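Local coordinates for KLTH0A00704p (Lachancea thermotolerans, PDB 4J2G), which probably acts in autophagy through its HORMA domain, the part present here, which mediates recruitment of the autophagy PI 3-kinase, at residues 23-37 / 77-91. The protein carries 1 engineered substitution. Sequence-based numbering, arbitrary orientation.
Sequences WELIDNFFLKAALLI and WTTFDGSESLPPLVI
Phe-30 lies with one ring face beneath Leu-86, whose CD1 stands 4.1 Å from the ring centroid and only 12° off the normal, a CH-pi contact. The same methyl reaches CG2 of Ile-26 one helical turn back, while Leu-86 CD2 goes to Asp-27 OD1 (3.8 Å), so both prongs of the leucine fork are used. Phe-30 CD2 also lies 3.7 Å from Trp-77 CD1; the two planes are modestly tilted but offset, a slipped side-by-side meeting and not a stack. What fixes the indole is its own NE1, which donates to Pro-87 O (3.0 Å) almost in the ring plane, while Leu-89 CD2 covers one of its faces. At the Trp-23 end of the contact, Phe-80 turns its edge toward the face of Trp-23, the planes 71° apart, and Leu-86 CG sits over the centre of a Phe-80 face. With CG anti to the backbone N (chi1 179°), Asp-27 sends its carboxylate to the end of helix 70-78, where OD1 is modelled 2.4 Å from Trp-77 O, too short to be trusted in detail. Replacing the carboxylate with the methyl of an alanine is likely to open a gap beside Phe-80 and Leu-86 CD2. Next along the helix, Leu-31 CD2 touches both Trp-77 CB and Thr-78 CG2, and small Ala-34 lets Leu-89 and Ile-91 approach. Ile-37 CG2 packs on Ile-91 CD1 at 3.7 Å. Segment 23-37 thus runs nearly parallel to 89-91 in this HORMA domain; one side of its helix meets the antiparallel sheet in which 89-96 lies between 201-208 and 126-136, and another, through Leu-25, Phe-29 and Leu-36, meets helix 158-177.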
# COMPACT_ATOMS: atom_id res chain seq x y z
N TRP A 23 -3.53 21.29 -12.13
CA TRP A 23 -2.81 20.08 -12.49
C TRP A 23 -1.44 19.91 -11.88
O TRP A 23 -1.10 18.81 -11.52
CB TRP A 23 -2.79 19.82 -13.98
CG TRP A 23 -3.95 19.03 -14.38
CD1 TRP A 23 -4.44 17.92 -13.74
CD2 TRP A 23 -4.77 19.25 -15.51
NE1 TRP A 23 -5.53 17.44 -14.42
CE2 TRP A 23 -5.76 18.23 -15.51
CE3 TRP A 23 -4.76 20.19 -16.55
CZ2 TRP A 23 -6.73 18.14 -16.51
CZ3 TRP A 23 -5.74 20.10 -17.55
CH2 TRP A 23 -6.71 19.08 -17.52
N GLU A 24 -0.68 20.99 -11.69
CA GLU A 24 0.64 20.82 -11.08
C GLU A 24 0.59 20.54 -9.57
O GLU A 24 1.47 19.87 -9.02
CB GLU A 24 1.55 22.02 -11.34
CG GLU A 24 2.26 21.99 -12.68
CD GLU A 24 3.33 23.06 -12.79
OE1 GLU A 24 3.69 23.42 -13.94
OE2 GLU A 24 3.82 23.55 -11.73
N LEU A 25 -0.41 21.11 -8.91
CA LEU A 25 -0.66 20.80 -7.53
C LEU A 25 -0.98 19.28 -7.46
O LEU A 25 -0.30 18.52 -6.79
CB LEU A 25 -1.83 21.65 -7.04
CG LEU A 25 -1.69 22.53 -5.80
CD1 LEU A 25 -0.30 23.16 -5.67
CD2 LEU A 25 -2.77 23.62 -5.77
N ILE A 26 -1.97 18.84 -8.24
CA ILE A 26 -2.37 17.46 -8.28
C ILE A 26 -1.22 16.48 -8.49
O ILE A 26 -0.98 15.60 -7.64
CB ILE A 26 -3.53 17.24 -9.25
CG1 ILE A 26 -4.76 17.99 -8.74
CG2 ILE A 26 -3.88 15.75 -9.33
CD1 ILE A 26 -5.78 18.34 -9.81
N ASP A 27 -0.49 16.64 -9.58
CA ASP A 27 0.62 15.75 -9.94
C ASP A 27 1.72 15.74 -8.84
O ASP A 27 2.35 14.69 -8.58
CB ASP A 27 1.18 16.16 -11.29
CG ASP A 27 2.37 15.30 -11.73
OD1 ASP A 27 2.30 14.06 -11.86
OD2 ASP A 27 3.40 15.90 -11.99
N ASN A 28 1.92 16.88 -8.19
CA ASN A 28 2.95 17.02 -7.18
C ASN A 28 2.53 16.27 -5.91
O ASN A 28 3.35 15.69 -5.20
CB ASN A 28 3.19 18.49 -6.83
CG ASN A 28 4.15 19.19 -7.78
OD1 ASN A 28 4.91 18.57 -8.54
ND2 ASN A 28 4.12 20.52 -7.74
N PHE A 29 1.23 16.29 -5.65
CA PHE A 29 0.73 15.58 -4.53
C PHE A 29 0.95 14.05 -4.72
O PHE A 29 1.48 13.35 -3.83
CB PHE A 29 -0.73 15.84 -4.38
CG PHE A 29 -1.25 15.26 -3.16
CD1 PHE A 29 -1.01 15.89 -1.92
CD2 PHE A 29 -1.89 14.03 -3.20
CE1 PHE A 29 -1.43 15.31 -0.74
CE2 PHE A 29 -2.31 13.43 -2.02
CZ PHE A 29 -2.07 14.07 -0.80
N PHE A 30 0.52 13.54 -5.87
CA PHE A 30 0.72 12.13 -6.22
C PHE A 30 2.15 11.73 -5.92
O PHE A 30 2.38 10.74 -5.24
CB PHE A 30 0.51 11.88 -7.69
CG PHE A 30 -0.87 11.51 -8.05
CD1 PHE A 30 -1.95 12.36 -7.76
CD2 PHE A 30 -1.10 10.30 -8.68
CE1 PHE A 30 -3.24 11.97 -8.12
CE2 PHE A 30 -2.38 9.89 -9.00
CZ PHE A 30 -3.45 10.74 -8.77
N LEU A 31 3.09 12.54 -6.41
CA LEU A 31 4.52 12.35 -6.15
C LEU A 31 4.88 12.39 -4.66
O LEU A 31 5.49 11.44 -4.20
CB LEU A 31 5.39 13.36 -6.88
CG LEU A 31 5.32 13.33 -8.43
CD1 LEU A 31 6.14 14.51 -9.01
CD2 LEU A 31 5.81 12.03 -9.00
N LYS A 32 4.46 13.44 -3.92
CA LYS A 32 4.70 13.50 -2.48
C LYS A 32 4.07 12.30 -1.74
O LYS A 32 4.73 11.68 -0.88
CB LYS A 32 4.20 14.84 -1.85
CG LYS A 32 5.04 16.07 -2.22
CD LYS A 32 4.54 17.35 -1.53
CE LYS A 32 5.11 18.59 -2.22
NZ LYS A 32 4.56 19.87 -1.65
N ALA A 33 2.80 12.00 -2.06
CA ALA A 33 2.06 10.91 -1.45
C ALA A 33 2.77 9.56 -1.61
O ALA A 33 3.05 8.84 -0.60
CB ALA A 33 0.61 10.85 -1.96
N ALA A 34 3.14 9.26 -2.84
CA ALA A 34 3.93 8.08 -3.10
C ALA A 34 5.27 8.11 -2.34
O ALA A 34 5.75 7.06 -1.84
CB ALA A 34 4.13 7.92 -4.60
N LEU A 35 5.90 9.28 -2.22
CA LEU A 35 7.20 9.30 -1.56
C LEU A 35 7.03 8.97 -0.09
O LEU A 35 7.69 8.06 0.41
CB LEU A 35 7.98 10.61 -1.81
CG LEU A 35 8.65 10.81 -3.18
CD1 LEU A 35 9.19 12.24 -3.32
CD2 LEU A 35 9.74 9.77 -3.52
N LEU A 36 6.10 9.66 0.59
CA LEU A 36 5.76 9.36 1.97
C LEU A 36 5.56 7.84 2.23
O LEU A 36 6.20 7.24 3.11
CB LEU A 36 4.45 10.05 2.26
CG LEU A 36 4.05 10.79 3.53
CD1 LEU A 36 2.61 10.41 3.90
CD2 LEU A 36 5.01 10.65 4.71
N ILE A 37 4.65 7.24 1.47
CA ILE A 37 4.27 5.86 1.65
C ILE A 37 5.49 4.93 1.49
O ILE A 37 5.76 4.15 2.39
CB ILE A 37 3.13 5.51 0.68
CG1 ILE A 37 1.83 6.19 1.11
CG2 ILE A 37 2.88 4.02 0.61
CD1 ILE A 37 0.77 5.99 0.05
N TRP A 77 4.46 9.68 -13.61
CA TRP A 77 3.87 10.91 -12.96
C TRP A 77 4.81 12.08 -13.01
O TRP A 77 4.40 13.24 -12.79
CB TRP A 77 3.47 10.60 -11.46
CG TRP A 77 2.48 9.52 -11.44
CD1 TRP A 77 1.12 9.69 -11.57
CD2 TRP A 77 2.69 8.09 -11.38
NE1 TRP A 77 0.48 8.49 -11.60
CE2 TRP A 77 1.41 7.48 -11.50
CE3 TRP A 77 3.81 7.28 -11.23
CZ2 TRP A 77 1.21 6.10 -11.45
CZ3 TRP A 77 3.64 5.87 -11.24
CH2 TRP A 77 2.33 5.29 -11.35
N THR A 78 6.09 11.79 -13.24
CA THR A 78 7.12 12.82 -13.38
C THR A 78 7.18 13.37 -14.81
O THR A 78 7.48 14.57 -15.03
CB THR A 78 8.53 12.35 -12.98
OG1 THR A 78 8.88 11.18 -13.74
CG2 THR A 78 8.54 12.01 -11.50
N THR A 79 6.86 12.50 -15.77
CA THR A 79 6.75 12.90 -17.18
C THR A 79 5.31 13.15 -17.66
O THR A 79 4.99 12.94 -18.81
CB THR A 79 7.35 11.85 -18.10
OG1 THR A 79 6.55 10.68 -18.02
CG2 THR A 79 8.77 11.49 -17.70
N PHE A 80 4.45 13.65 -16.79
CA PHE A 80 3.05 13.90 -17.12
C PHE A 80 2.79 15.30 -17.66
O PHE A 80 3.16 16.27 -16.97
CB PHE A 80 2.24 13.78 -15.85
CG PHE A 80 0.83 14.34 -15.95
CD1 PHE A 80 -0.18 13.61 -16.61
CD2 PHE A 80 0.50 15.55 -15.34
CE1 PHE A 80 -1.46 14.11 -16.70
CE2 PHE A 80 -0.79 16.05 -15.42
CZ PHE A 80 -1.77 15.34 -16.11
N ASP A 81 2.16 15.36 -18.85
CA ASP A 81 1.46 16.53 -19.47
C ASP A 81 -0.00 16.18 -19.58
O ASP A 81 -0.36 14.99 -19.56
CB ASP A 81 1.78 16.70 -20.95
CG ASP A 81 3.18 16.51 -21.25
OD1 ASP A 81 3.98 16.75 -20.34
OD2 ASP A 81 3.48 16.14 -22.39
N GLY A 82 -0.82 17.21 -19.84
CA GLY A 82 -2.23 17.02 -20.19
C GLY A 82 -2.57 16.00 -21.25
O GLY A 82 -3.73 15.58 -21.34
N SER A 83 -1.58 15.57 -22.04
CA SER A 83 -1.90 14.85 -23.30
C SER A 83 -2.39 13.42 -23.09
O SER A 83 -2.81 12.74 -24.05
CB SER A 83 -0.71 14.88 -24.28
OG SER A 83 0.35 14.04 -23.85
N GLU A 84 -2.29 12.97 -21.85
CA GLU A 84 -2.82 11.68 -21.43
C GLU A 84 -3.32 11.87 -20.02
O GLU A 84 -2.88 12.79 -19.32
CB GLU A 84 -1.75 10.59 -21.47
CG GLU A 84 -1.15 10.30 -22.84
CD GLU A 84 -0.25 9.06 -22.87
OE1 GLU A 84 0.88 9.11 -22.34
OE2 GLU A 84 -0.66 8.01 -23.43
N SER A 85 -4.29 11.03 -19.63
CA SER A 85 -4.75 10.92 -18.25
C SER A 85 -3.61 10.56 -17.30
O SER A 85 -2.70 9.80 -17.67
CB SER A 85 -5.81 9.83 -18.16
OG SER A 85 -7.07 10.38 -18.43
N LEU A 86 -3.70 11.13 -16.10
CA LEU A 86 -2.76 10.91 -14.98
C LEU A 86 -3.07 9.49 -14.52
O LEU A 86 -4.16 9.26 -14.07
CB LEU A 86 -3.08 11.92 -13.88
CG LEU A 86 -1.98 12.76 -13.20
CD1 LEU A 86 -2.48 13.27 -11.85
CD2 LEU A 86 -0.67 12.01 -12.99
N PRO A 87 -2.16 8.52 -14.71
CA PRO A 87 -2.56 7.12 -14.48
C PRO A 87 -2.86 6.88 -12.99
O PRO A 87 -2.28 7.54 -12.16
CB PRO A 87 -1.30 6.31 -14.86
CG PRO A 87 -0.37 7.28 -15.50
CD PRO A 87 -0.76 8.67 -15.11
N PRO A 88 -3.78 5.94 -12.65
CA PRO A 88 -3.92 5.57 -11.23
C PRO A 88 -2.60 4.95 -10.68
O PRO A 88 -1.93 4.13 -11.36
CB PRO A 88 -5.07 4.52 -11.25
CG PRO A 88 -4.97 3.94 -12.64
CD PRO A 88 -4.66 5.13 -13.52
N LEU A 89 -2.26 5.39 -9.47
CA LEU A 89 -1.01 5.07 -8.77
C LEU A 89 -1.26 4.01 -7.70
O LEU A 89 -1.99 4.23 -6.74
CB LEU A 89 -0.38 6.33 -8.18
CG LEU A 89 0.91 6.52 -7.30
CD1 LEU A 89 1.63 5.30 -6.82
CD2 LEU A 89 1.93 7.42 -7.99
N VAL A 90 -0.65 2.84 -7.92
CA VAL A 90 -0.75 1.68 -7.07
C VAL A 90 0.54 1.44 -6.31
O VAL A 90 1.62 1.53 -6.87
CB VAL A 90 -1.22 0.47 -7.89
CG1 VAL A 90 -1.15 -0.89 -7.10
CG2 VAL A 90 -2.65 0.78 -8.26
N ILE A 91 0.42 1.23 -5.00
CA ILE A 91 1.59 0.91 -4.16
C ILE A 91 1.39 -0.41 -3.42
O ILE A 91 0.40 -0.58 -2.75
CB ILE A 91 1.91 2.02 -3.18
CG1 ILE A 91 2.28 3.30 -3.96
CG2 ILE A 91 3.13 1.66 -2.31
CD1 ILE A 91 2.46 4.50 -3.07